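Local coordinates for protein tRNA dimethylallyltransferase (PDB 3D3Q) that probably transfers a dimethylallyl group from dimethylallyl diphosphate to the adenine at position 37 of tRNAs that read codons beginning with uridine, at residues T21-E26 with I201-S206; H64-I69 with E86-D91; K136-L141 with H147-S152; K216-M221 with N264-L269. All blocks are in the same frame, centred on the assembly; numbering follows the deposited sequence.

How the contacts relate
The four contacts illustrate how one chain combines a core of the P-loop NTPase type, predicted to bind ATP, with helical additions. Contacts 1 and 2 both reach the same parallel sheet, their centres about 20 Å apart, and they touch where Ile25 CG1 meets His64 NE2 at 4.0 Å. The sequence separating the two halves of contact 1 contains contacts 2 and 3 entirely. Contact 4 comes afterwards, and helix 207-224, which carries one of its halves, directly follows strand 197-204 of contact 1. Contact 3 lies far out, its centre about 45 Å from that of contact 2. Contacts 1 and 2 thus fasten helices to the sheet, while contacts 3 and 4 pack helical parts away from it.

Contact 1 of 4, residues T21-E26 with I201-S206; sequences TELSIE and IGIEMS
Leu23 and Ile201 meet tip to tip, a methyl of one against a methyl of the other, with Leu23 CD2 3.9 Å from Ile201 CD1. The same leucine methyl reaches a second strand residue more loosely, Ile203 CD1 at 4.5 Å. One helix side chain therefore spans two isoleucines on the same face of the strand, with Gly202 between them. Leu23 gets there because its CG stands anti to the backbone N (chi1 178°). In Ile201 the first torsion (chi1 82°) lodges CG1 between its own N and carbonyl carbon, on the side toward the helix, and CD1 is the atom that touches.

Further out, the backbone of Ile201 is hydrogen-bonded to Val11 and Val13, and that of Gly202 to His291 and Leu293, so the strand is fixed between two parallel neighbours. Ile12 touches both Leu23 and Ile201, and Leu300, Met303 and Ile307 of helix 300-314 also touch the leucine. Helix 20-30 is the one that follows the P-loop, and it carries Thr21 of the predicted ATP site.

All three touching residues are buried and their meeting groups are methyls. Between these two segments the chemistry is purely apolar, consistent with dispersion and the exclusion of water, and the seat of the helix is shared with Ile12 and helix 300-314.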
# COMPACT_ATOMS: atom_id res chain seq x y z
N THR A 21 -10.25 0.63 1.98
CA THR A 21 -11.23 -0.44 2.10
C THR A 21 -12.63 -0.00 1.71
O THR A 21 -13.33 -0.70 0.97
CB THR A 21 -11.28 -0.99 3.53
OG1 THR A 21 -9.97 -1.42 3.90
CG2 THR A 21 -12.25 -2.16 3.62
N GLU A 22 -13.05 1.16 2.20
CA GLU A 22 -14.37 1.68 1.88
C GLU A 22 -14.43 1.98 0.39
O GLU A 22 -15.35 1.56 -0.30
CB GLU A 22 -14.65 2.94 2.69
CG GLU A 22 -14.74 2.71 4.20
CD GLU A 22 -13.38 2.49 4.89
OE1 GLU A 22 -13.39 2.18 6.10
OE2 GLU A 22 -12.33 2.62 4.24
N LEU A 23 -13.43 2.71 -0.11
CA LEU A 23 -13.37 3.06 -1.52
C LEU A 23 -13.48 1.82 -2.41
O LEU A 23 -14.20 1.82 -3.40
CB LEU A 23 -12.07 3.81 -1.83
CG LEU A 23 -11.83 4.20 -3.30
CD1 LEU A 23 -12.88 5.19 -3.74
CD2 LEU A 23 -10.47 4.80 -3.43
N SER A 24 -12.77 0.75 -2.04
CA SER A 24 -12.81 -0.49 -2.82
C SER A 24 -14.25 -0.98 -2.99
O SER A 24 -14.68 -1.29 -4.09
CB SER A 24 -12.00 -1.60 -2.15
OG SER A 24 -10.62 -1.33 -2.22
N ILE A 25 -14.99 -1.04 -1.89
CA ILE A 25 -16.36 -1.50 -1.96
C ILE A 25 -17.21 -0.58 -2.85
O ILE A 25 -18.01 -1.07 -3.66
CB ILE A 25 -16.94 -1.61 -0.53
CG1 ILE A 25 -16.14 -2.65 0.26
CG2 ILE A 25 -18.40 -1.99 -0.57
CD1 ILE A 25 -16.67 -2.95 1.62
N GLU A 26 -17.03 0.73 -2.72
CA GLU A 26 -17.79 1.69 -3.54
C GLU A 26 -17.53 1.47 -5.03
O GLU A 26 -18.45 1.57 -5.85
CB GLU A 26 -17.44 3.13 -3.14
CG GLU A 26 -17.95 3.53 -1.75
CD GLU A 26 -19.49 3.49 -1.64
OE1 GLU A 26 -20.16 4.41 -2.18
OE2 GLU A 26 -20.02 2.54 -1.01
N ILE A 201 -3.98 2.91 -7.84
CA ILE A 201 -4.30 4.16 -7.16
C ILE A 201 -3.97 4.05 -5.66
O ILE A 201 -4.14 3.00 -5.03
CB ILE A 201 -5.80 4.58 -7.39
CG1 ILE A 201 -6.72 3.85 -6.44
CG2 ILE A 201 -6.26 4.23 -8.79
CD1 ILE A 201 -7.06 4.65 -5.25
N GLY A 202 -3.47 5.15 -5.09
CA GLY A 202 -3.12 5.17 -3.69
C GLY A 202 -3.67 6.39 -2.98
O GLY A 202 -3.80 7.46 -3.58
N ILE A 203 -4.03 6.23 -1.71
CA ILE A 203 -4.56 7.33 -0.91
C ILE A 203 -3.43 7.91 -0.09
O ILE A 203 -2.84 7.23 0.75
CB ILE A 203 -5.66 6.85 0.03
CG1 ILE A 203 -6.74 6.12 -0.76
CG2 ILE A 203 -6.25 8.04 0.75
CD1 ILE A 203 -7.82 5.53 0.13
N GLU A 204 -3.14 9.18 -0.32
CA GLU A 204 -2.05 9.85 0.37
C GLU A 204 -2.52 10.89 1.38
O GLU A 204 -3.70 11.22 1.45
CB GLU A 204 -1.17 10.53 -0.68
CG GLU A 204 0.10 11.15 -0.15
CD GLU A 204 0.63 12.24 -1.06
OE1 GLU A 204 -0.09 13.26 -1.22
OE2 GLU A 204 1.75 12.08 -1.60
N MSE A 205 -1.58 11.41 2.16
CA MSE A 205 -1.90 12.43 3.15
C MSE A 205 -0.61 12.90 3.79
O MSE A 205 0.41 12.22 3.71
CB MSE A 205 -2.85 11.85 4.20
CG MSE A 205 -2.33 10.58 4.83
SE MSE A 205 -3.71 9.56 5.72
CE MSE A 205 -3.92 10.70 7.27
N SER A 206 -0.65 14.08 4.41
CA SER A 206 0.54 14.65 5.04
C SER A 206 0.98 13.81 6.22
O SER A 206 0.16 13.17 6.87
CB SER A 206 0.27 16.08 5.49
OG SER A 206 -0.58 16.14 6.63

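Contact 2 of 4, residues H64-I69 with E86-D91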
# COMPACT_ATOMS: atom_id res chain seq x y z
N HIS A 64 -15.49 -10.89 -0.77
CA HIS A 64 -14.06 -10.68 -0.53
C HIS A 64 -13.27 -12.01 -0.43
O HIS A 64 -13.75 -13.00 0.11
CB HIS A 64 -13.84 -9.85 0.75
CG HIS A 64 -14.31 -8.43 0.66
ND1 HIS A 64 -13.76 -7.42 1.41
CD2 HIS A 64 -15.29 -7.85 -0.07
CE1 HIS A 64 -14.38 -6.28 1.15
NE2 HIS A 64 -15.31 -6.52 0.25
N TYR A 65 -12.05 -12.01 -0.98
CA TYR A 65 -11.20 -13.19 -0.95
C TYR A 65 -9.92 -12.90 -0.19
O TYR A 65 -9.59 -11.74 0.06
CB TYR A 65 -10.84 -13.63 -2.37
CG TYR A 65 -12.04 -13.84 -3.25
CD1 TYR A 65 -12.44 -12.86 -4.15
CD2 TYR A 65 -12.80 -15.01 -3.16
CE1 TYR A 65 -13.57 -13.04 -4.95
CE2 TYR A 65 -13.94 -15.20 -3.96
CZ TYR A 65 -14.31 -14.22 -4.85
OH TYR A 65 -15.40 -14.42 -5.66
N MSE A 66 -9.20 -13.96 0.17
CA MSE A 66 -7.96 -13.83 0.92
C MSE A 66 -8.16 -13.36 2.36
O MSE A 66 -7.26 -12.76 2.95
CB MSE A 66 -7.04 -12.84 0.20
CG MSE A 66 -6.60 -13.29 -1.20
SE MSE A 66 -5.38 -14.81 -1.19
CE MSE A 66 -3.85 -13.92 -0.38
N ILE A 67 -9.34 -13.63 2.93
CA ILE A 67 -9.64 -13.23 4.31
C ILE A 67 -10.11 -14.44 5.12
O ILE A 67 -11.09 -15.09 4.77
CB ILE A 67 -10.73 -12.12 4.34
CG1 ILE A 67 -10.27 -10.92 3.51
CG2 ILE A 67 -11.00 -11.68 5.77
CD1 ILE A 67 -11.30 -9.87 3.34
N ASP A 68 -9.39 -14.75 6.21
CA ASP A 68 -9.70 -15.90 7.06
C ASP A 68 -9.57 -17.19 6.27
O ASP A 68 -10.47 -18.04 6.30
CB ASP A 68 -11.12 -15.81 7.63
CG ASP A 68 -11.28 -14.71 8.66
OD1 ASP A 68 -10.43 -14.62 9.57
OD2 ASP A 68 -12.25 -13.94 8.56
N ILE A 69 -8.46 -17.34 5.56
CA ILE A 69 -8.24 -18.54 4.77
C ILE A 69 -7.20 -19.46 5.39
O ILE A 69 -6.95 -20.55 4.88
CB ILE A 69 -7.79 -18.18 3.35
CG1 ILE A 69 -6.52 -17.33 3.40
CG2 ILE A 69 -8.90 -17.46 2.62
CD1 ILE A 69 -5.90 -17.05 2.04
N GLU A 86 -3.52 -14.64 -8.47
CA GLU A 86 -3.59 -14.82 -9.92
C GLU A 86 -4.76 -15.70 -10.32
O GLU A 86 -5.40 -15.45 -11.33
CB GLU A 86 -2.29 -15.43 -10.48
CG GLU A 86 -1.03 -14.61 -10.25
CD GLU A 86 0.22 -15.21 -10.90
OE1 GLU A 86 0.32 -15.16 -12.15
OE2 GLU A 86 1.09 -15.75 -10.18
N LYS A 87 -5.03 -16.73 -9.53
CA LYS A 87 -6.14 -17.61 -9.85
C LYS A 87 -7.46 -16.85 -9.71
O LYS A 87 -8.29 -16.89 -10.61
CB LYS A 87 -6.11 -18.85 -8.95
CG LYS A 87 -4.85 -19.71 -9.11
CD LYS A 87 -4.74 -20.75 -8.00
CE LYS A 87 -3.43 -21.56 -8.09
NZ LYS A 87 -3.16 -22.42 -6.89
N TYR A 88 -7.64 -16.15 -8.59
CA TYR A 88 -8.86 -15.39 -8.36
C TYR A 88 -9.06 -14.28 -9.41
O TYR A 88 -10.17 -14.05 -9.89
CB TYR A 88 -8.85 -14.76 -6.95
CG TYR A 88 -9.11 -15.72 -5.80
CD1 TYR A 88 -8.10 -15.99 -4.85
CD2 TYR A 88 -10.36 -16.32 -5.61
CE1 TYR A 88 -8.34 -16.81 -3.74
CE2 TYR A 88 -10.61 -17.15 -4.50
CZ TYR A 88 -9.60 -17.39 -3.57
OH TYR A 88 -9.82 -18.20 -2.48
N ILE A 89 -7.99 -13.60 -9.77
CA ILE A 89 -8.10 -12.56 -10.76
C ILE A 89 -8.61 -13.12 -12.09
O ILE A 89 -9.32 -12.42 -12.83
CB ILE A 89 -6.73 -11.85 -10.97
CG1 ILE A 89 -6.32 -11.14 -9.68
CG2 ILE A 89 -6.83 -10.87 -12.13
CD1 ILE A 89 -4.94 -10.51 -9.72
N LYS A 90 -8.27 -14.37 -12.42
CA LYS A 90 -8.74 -14.98 -13.67
C LYS A 90 -10.19 -15.44 -13.51
O LYS A 90 -11.03 -15.19 -14.37
CB LYS A 90 -7.87 -16.18 -14.08
CG LYS A 90 -6.70 -15.87 -15.04
CD LYS A 90 -5.88 -17.14 -15.45
CE LYS A 90 -5.11 -17.77 -14.26
NZ LYS A 90 -4.34 -19.02 -14.55
N ASP A 91 -10.47 -16.12 -12.40
CA ASP A 91 -11.82 -16.60 -12.17
C ASP A 91 -12.79 -15.42 -12.22
O ASP A 91 -13.83 -15.51 -12.85
CB ASP A 91 -11.89 -17.29 -10.81
CG ASP A 91 -13.23 -17.95 -10.57
OD1 ASP A 91 -13.53 -18.93 -11.29
OD2 ASP A 91 -13.96 -17.49 -9.68
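Tyr65 lies across the ring of Tyr88, and the overlap begins at its CB, which sits 4.0 Å from the Tyr88 ring centroid and only 6° off the ring normal. This is a CH-pi contact over the middle of a face. From there the Tyr65 ring continues outward over the same partner as an offset stack, the centroids 4.6 Å apart and the planes inclined by 29°. Tyr65 CD2 and Tyr88 CE2 form the closest pair, at 3.3 Å, and Tyr88 CD2 lies over the rim of the Tyr65 ring rather than its centre.

Met66, modelled as selenomethionine, adds a looser contact, its SE 4.4 Å from Tyr88 CE1 and approaching that ring obliquely. Its backbone has the positive phi of a left-handed conformation (70°), marking the point where the chain leaves the short strand 64-65.

The phenol of Tyr65 is held elsewhere, by a hydrogen bond between its OH and Glu34 OE1. Tyr88 also rests on Ile36, so the helix touches strand 33-37 as well as the strand at the sheet's edge. Both segments belong to a beta-alpha-beta crossover, in which strand 64-65 leads through helix 78-94 to strand 98-102 and passes over strand 33-37 on the way, a connection characteristic of the parallel alpha/beta core of P-loop NTPases.

Contact 3 of 4, residues K136-L141 with H147-S152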
# COMPACT_ATOMS: atom_id res chain seq x y z
N LYS A 136 15.07 20.80 -3.51
CA LYS A 136 14.61 22.12 -3.11
C LYS A 136 15.59 23.16 -3.67
O LYS A 136 15.22 24.32 -3.86
CB LYS A 136 14.50 22.21 -1.59
CG LYS A 136 13.94 23.53 -1.07
CD LYS A 136 13.35 23.38 0.34
CE LYS A 136 12.01 22.63 0.32
NZ LYS A 136 11.40 22.51 1.67
N GLU A 137 16.82 22.75 -3.94
CA GLU A 137 17.81 23.66 -4.50
C GLU A 137 17.67 23.66 -6.02
O GLU A 137 18.45 24.31 -6.73
CB GLU A 137 19.24 23.24 -4.10
CG GLU A 137 19.54 23.45 -2.60
CD GLU A 137 20.88 22.88 -2.13
OE1 GLU A 137 21.26 23.15 -0.97
OE2 GLU A 137 21.54 22.17 -2.92
N LEU A 138 16.68 22.92 -6.52
CA LEU A 138 16.44 22.87 -7.95
C LEU A 138 15.17 23.58 -8.31
O LEU A 138 14.83 23.71 -9.48
CB LEU A 138 16.37 21.43 -8.45
CG LEU A 138 17.65 20.60 -8.45
CD1 LEU A 138 17.32 19.24 -9.02
CD2 LEU A 138 18.75 21.28 -9.27
N GLU A 139 14.46 24.05 -7.28
CA GLU A 139 13.20 24.77 -7.48
C GLU A 139 13.52 26.08 -8.20
O GLU A 139 12.68 26.62 -8.92
CB GLU A 139 12.52 25.07 -6.14
CG GLU A 139 11.95 23.84 -5.41
CD GLU A 139 11.26 24.21 -4.08
OE1 GLU A 139 11.94 24.75 -3.18
OE2 GLU A 139 10.03 23.94 -3.93
N HIS A 140 14.73 26.59 -8.01
CA HIS A 140 15.13 27.81 -8.67
C HIS A 140 15.11 27.64 -10.19
O HIS A 140 14.45 28.39 -10.91
CB HIS A 140 16.53 28.23 -8.22
CG HIS A 140 17.38 28.76 -9.34
ND1 HIS A 140 17.04 29.88 -10.08
CD2 HIS A 140 18.52 28.28 -9.90
CE1 HIS A 140 17.93 30.07 -11.03
NE2 HIS A 140 18.84 29.11 -10.95
N LEU A 141 15.83 26.63 -10.67
CA LEU A 141 15.93 26.34 -12.10
C LEU A 141 14.62 26.46 -12.84
O LEU A 141 13.58 25.96 -12.40
CB LEU A 141 16.50 24.93 -12.33
CG LEU A 141 18.00 24.67 -12.41
CD1 LEU A 141 18.70 25.00 -11.09
CD2 LEU A 141 18.20 23.20 -12.76
N HIS A 147 15.37 20.75 -17.19
CA HIS A 147 15.24 19.70 -18.20
C HIS A 147 16.63 19.33 -18.70
O HIS A 147 16.91 18.15 -18.91
CB HIS A 147 14.39 20.19 -19.36
CG HIS A 147 14.03 19.12 -20.35
ND1 HIS A 147 13.27 18.02 -20.01
CD2 HIS A 147 14.29 19.01 -21.67
CE1 HIS A 147 13.07 17.28 -21.08
NE2 HIS A 147 13.68 17.85 -22.11
N GLU A 148 17.47 20.35 -18.91
CA GLU A 148 18.84 20.15 -19.39
C GLU A 148 19.51 19.24 -18.37
O GLU A 148 20.15 18.25 -18.71
CB GLU A 148 19.65 21.47 -19.43
CG GLU A 148 19.06 22.69 -20.19
CD GLU A 148 18.82 22.49 -21.69
OE1 GLU A 148 18.43 23.47 -22.37
OE2 GLU A 148 19.00 21.35 -22.18
N TYR A 149 19.34 19.60 -17.10
CA TYR A 149 19.90 18.86 -15.98
C TYR A 149 19.48 17.40 -16.04
O TYR A 149 20.29 16.51 -15.84
CB TYR A 149 19.43 19.46 -14.66
CG TYR A 149 19.92 18.70 -13.46
CD1 TYR A 149 21.28 18.54 -13.23
CD2 TYR A 149 19.02 18.14 -12.55
CE1 TYR A 149 21.74 17.82 -12.13
CE2 TYR A 149 19.47 17.41 -11.44
CZ TYR A 149 20.84 17.26 -11.24
OH TYR A 149 21.32 16.57 -10.15
N LEU A 150 18.21 17.16 -16.32
CA LEU A 150 17.72 15.80 -16.40
C LEU A 150 18.40 15.09 -17.57
O LEU A 150 18.89 13.97 -17.42
CB LEU A 150 16.19 15.80 -16.56
CG LEU A 150 15.32 14.58 -16.23
CD1 LEU A 150 14.49 14.23 -17.46
CD2 LEU A 150 16.15 13.39 -15.77
N ALA A 151 18.44 15.75 -18.73
CA ALA A 151 19.07 15.20 -19.94
C ALA A 151 20.46 14.62 -19.69
O ALA A 151 20.79 13.52 -20.17
CB ALA A 151 19.15 16.28 -21.01
N SER A 152 21.29 15.36 -18.96
CA SER A 152 22.64 14.94 -18.64
C SER A 152 22.68 13.51 -18.07
O SER A 152 23.65 12.80 -18.30
CB SER A 152 23.24 15.88 -17.62
OG SER A 152 22.72 15.59 -16.35
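Tyr149 has the most surface buried here, 51 Å², and its partners are two leucines of the loop just before its own helix. Leu138, with 35 Å², supplies the closer one: its CD1 lies 3.7 Å from Tyr149 CE2 and comes to the ring obliquely, the two side chains crossing at about a right angle. Leu141 buries less, 22 Å², and touches the stem of the tyrosine instead, with CD2 4.4 Å from Tyr149 CB. The leucines thus divide the side chain between them, one meeting the ring on its CE2 side and the other the base. A chi1 of 177°, with CG anti to the backbone N, carries the tyrosine ring toward the loop.

Apolar carbons make the whole contact across the segments. The carbonyl of Tyr149 is engaged three residues on, where Ser152 OG donates to Tyr149 O at 2.6 Å, with a C=O...OG angle of 146°.

Leu146 of the same helix touches both leucines. Beyond the segments, the tyrosine ring packs edge-to-face with Phe153 and also reaches Ile173 and Leu177 of helix 166-179, joining the loop to a third helix.

The loop between helices 125-136 and 143-153 thus packs back on the second of them, a plain helical connection in the largely helical part of the chain that separates strand 98-102 from strand 197-204.

Contact 4 of 4, residues K216-M221 with N264-L269; sequences KRVDIM and NAVEKL
Leu269 N donates to Ala265 O at 2.8 Å, the shortest backbone hydrogen bond within the two segments, and it belongs to the helix turn that carries Leu269, whose side chain meets Val218. Across the interface Leu269 CD2 lies 3.7 Å from Val218 CG1. The valine methyl also lies 3.8 Å from Leu269 CG, so it rests against the branch of the leucine, and the two side chains pass alongside each other, running in opposite directions. Each is put there by the same choice of first torsion: Val218 CG1 and Leu269 CG both stand anti to their backbone N (chi1 177° and 170°).

The remaining contacts are looser. Val266, one turn before Leu269, brings CG1 to 4.5 Å from Val218 CG1; Met221, modelled as selenomethionine and one turn after Val218, sets CE at the same distance from Leu269 CD2.

This is a helix-on-helix packing to which residues three apart on each helix contribute, Val218, Met221 and Leu269 pointing at the partner and Val266 reaching it from the flank. The axes of the two segments approach to 10.7 Å at an angle of 133°. Helix 262-286 continues into residues 278-285, a region that by similarity interacts with substrate tRNA.

Leu226 touches both Met221 and Leu269, and Asp219 OD1 forms a salt bridge with Lys270 NZ. The Met221 side chain lies about 7 Å from that of Thr16, which probably takes part in substrate binding.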
# COMPACT_ATOMS: atom_id res chain seq x y z
N LYS A 216 -4.67 7.68 16.72
CA LYS A 216 -6.08 7.55 17.03
C LYS A 216 -6.66 6.18 16.71
O LYS A 216 -7.60 5.74 17.35
CB LYS A 216 -6.87 8.64 16.31
CG LYS A 216 -8.34 8.67 16.70
CD LYS A 216 -8.92 10.09 16.73
CE LYS A 216 -10.37 10.10 17.22
NZ LYS A 216 -10.91 11.47 17.38
N ARG A 217 -6.09 5.48 15.73
CA ARG A 217 -6.60 4.17 15.38
C ARG A 217 -6.11 3.13 16.38
O ARG A 217 -6.76 2.10 16.59
CB ARG A 217 -6.16 3.79 13.97
CG ARG A 217 -6.56 2.41 13.54
CD ARG A 217 -6.12 2.20 12.11
NE ARG A 217 -4.69 2.45 11.89
CZ ARG A 217 -3.71 1.59 12.20
NH1 ARG A 217 -2.44 1.91 11.95
NH2 ARG A 217 -4.01 0.42 12.75
N VAL A 218 -4.97 3.39 16.99
CA VAL A 218 -4.42 2.47 17.96
C VAL A 218 -5.28 2.60 19.22
O VAL A 218 -5.55 1.61 19.89
CB VAL A 218 -2.92 2.78 18.27
CG1 VAL A 218 -2.40 1.85 19.35
CG2 VAL A 218 -2.09 2.60 17.01
N ASP A 219 -5.73 3.82 19.51
CA ASP A 219 -6.57 4.04 20.69
C ASP A 219 -7.87 3.28 20.53
O ASP A 219 -8.34 2.64 21.47
CB ASP A 219 -6.88 5.52 20.90
CG ASP A 219 -5.66 6.32 21.33
OD1 ASP A 219 -4.71 5.71 21.88
OD2 ASP A 219 -5.65 7.57 21.12
N ILE A 220 -8.46 3.35 19.35
CA ILE A 220 -9.72 2.67 19.10
C ILE A 220 -9.58 1.16 19.22
O ILE A 220 -10.43 0.50 19.82
CB ILE A 220 -10.26 3.00 17.71
CG1 ILE A 220 -10.33 4.51 17.52
CG2 ILE A 220 -11.64 2.39 17.54
CD1 ILE A 220 -10.72 4.94 16.12
N MSE A 221 -8.51 0.61 18.65
CA MSE A 221 -8.29 -0.83 18.71
C MSE A 221 -8.25 -1.31 20.16
O MSE A 221 -8.88 -2.31 20.51
CB MSE A 221 -6.98 -1.23 18.03
CG MSE A 221 -6.84 -0.83 16.57
SE MSE A 221 -5.41 -1.83 15.69
CE MSE A 221 -3.89 -1.36 16.81
N ASN A 264 3.89 1.81 28.38
CA ASN A 264 5.10 1.70 27.58
C ASN A 264 4.88 0.90 26.29
O ASN A 264 5.32 1.31 25.21
CB ASN A 264 6.21 1.06 28.42
CG ASN A 264 6.75 2.02 29.47
OD1 ASN A 264 7.61 1.66 30.27
ND2 ASN A 264 6.26 3.26 29.45
N ALA A 265 4.19 -0.23 26.41
CA ALA A 265 3.88 -1.07 25.26
C ALA A 265 3.07 -0.30 24.23
O ALA A 265 3.43 -0.27 23.05
CB ALA A 265 3.12 -2.30 25.72
N VAL A 266 1.98 0.31 24.66
CA VAL A 266 1.15 1.07 23.74
C VAL A 266 1.97 2.15 23.07
O VAL A 266 1.75 2.47 21.90
CB VAL A 266 -0.04 1.71 24.47
CG1 VAL A 266 -0.85 2.56 23.49
CG2 VAL A 266 -0.92 0.63 25.07
N GLU A 267 2.90 2.73 23.82
CA GLU A 267 3.76 3.78 23.28
C GLU A 267 4.55 3.23 22.08
O GLU A 267 4.73 3.92 21.07
CB GLU A 267 4.73 4.26 24.34
CG GLU A 267 5.84 5.08 23.75
CD GLU A 267 5.95 6.44 24.38
OE1 GLU A 267 6.50 6.52 25.51
OE2 GLU A 267 5.47 7.42 23.76
N LYS A 268 5.04 2.00 22.22
CA LYS A 268 5.80 1.35 21.16
C LYS A 268 4.91 0.86 20.03
O LYS A 268 5.33 0.80 18.87
CB LYS A 268 6.61 0.18 21.74
CG LYS A 268 7.69 0.63 22.72
CD LYS A 268 8.67 -0.48 23.07
CE LYS A 268 7.97 -1.67 23.75
NZ LYS A 268 8.90 -2.76 24.18
N LEU A 269 3.67 0.51 20.36
CA LEU A 269 2.71 0.05 19.36
C LEU A 269 2.34 1.18 18.39
O LEU A 269 2.25 0.96 17.18
CB LEU A 269 1.45 -0.50 20.05
CG LEU A 269 0.22 -0.83 19.20
CD1 LEU A 269 0.59 -1.78 18.09
CD2 LEU A 269 -0.86 -1.44 20.08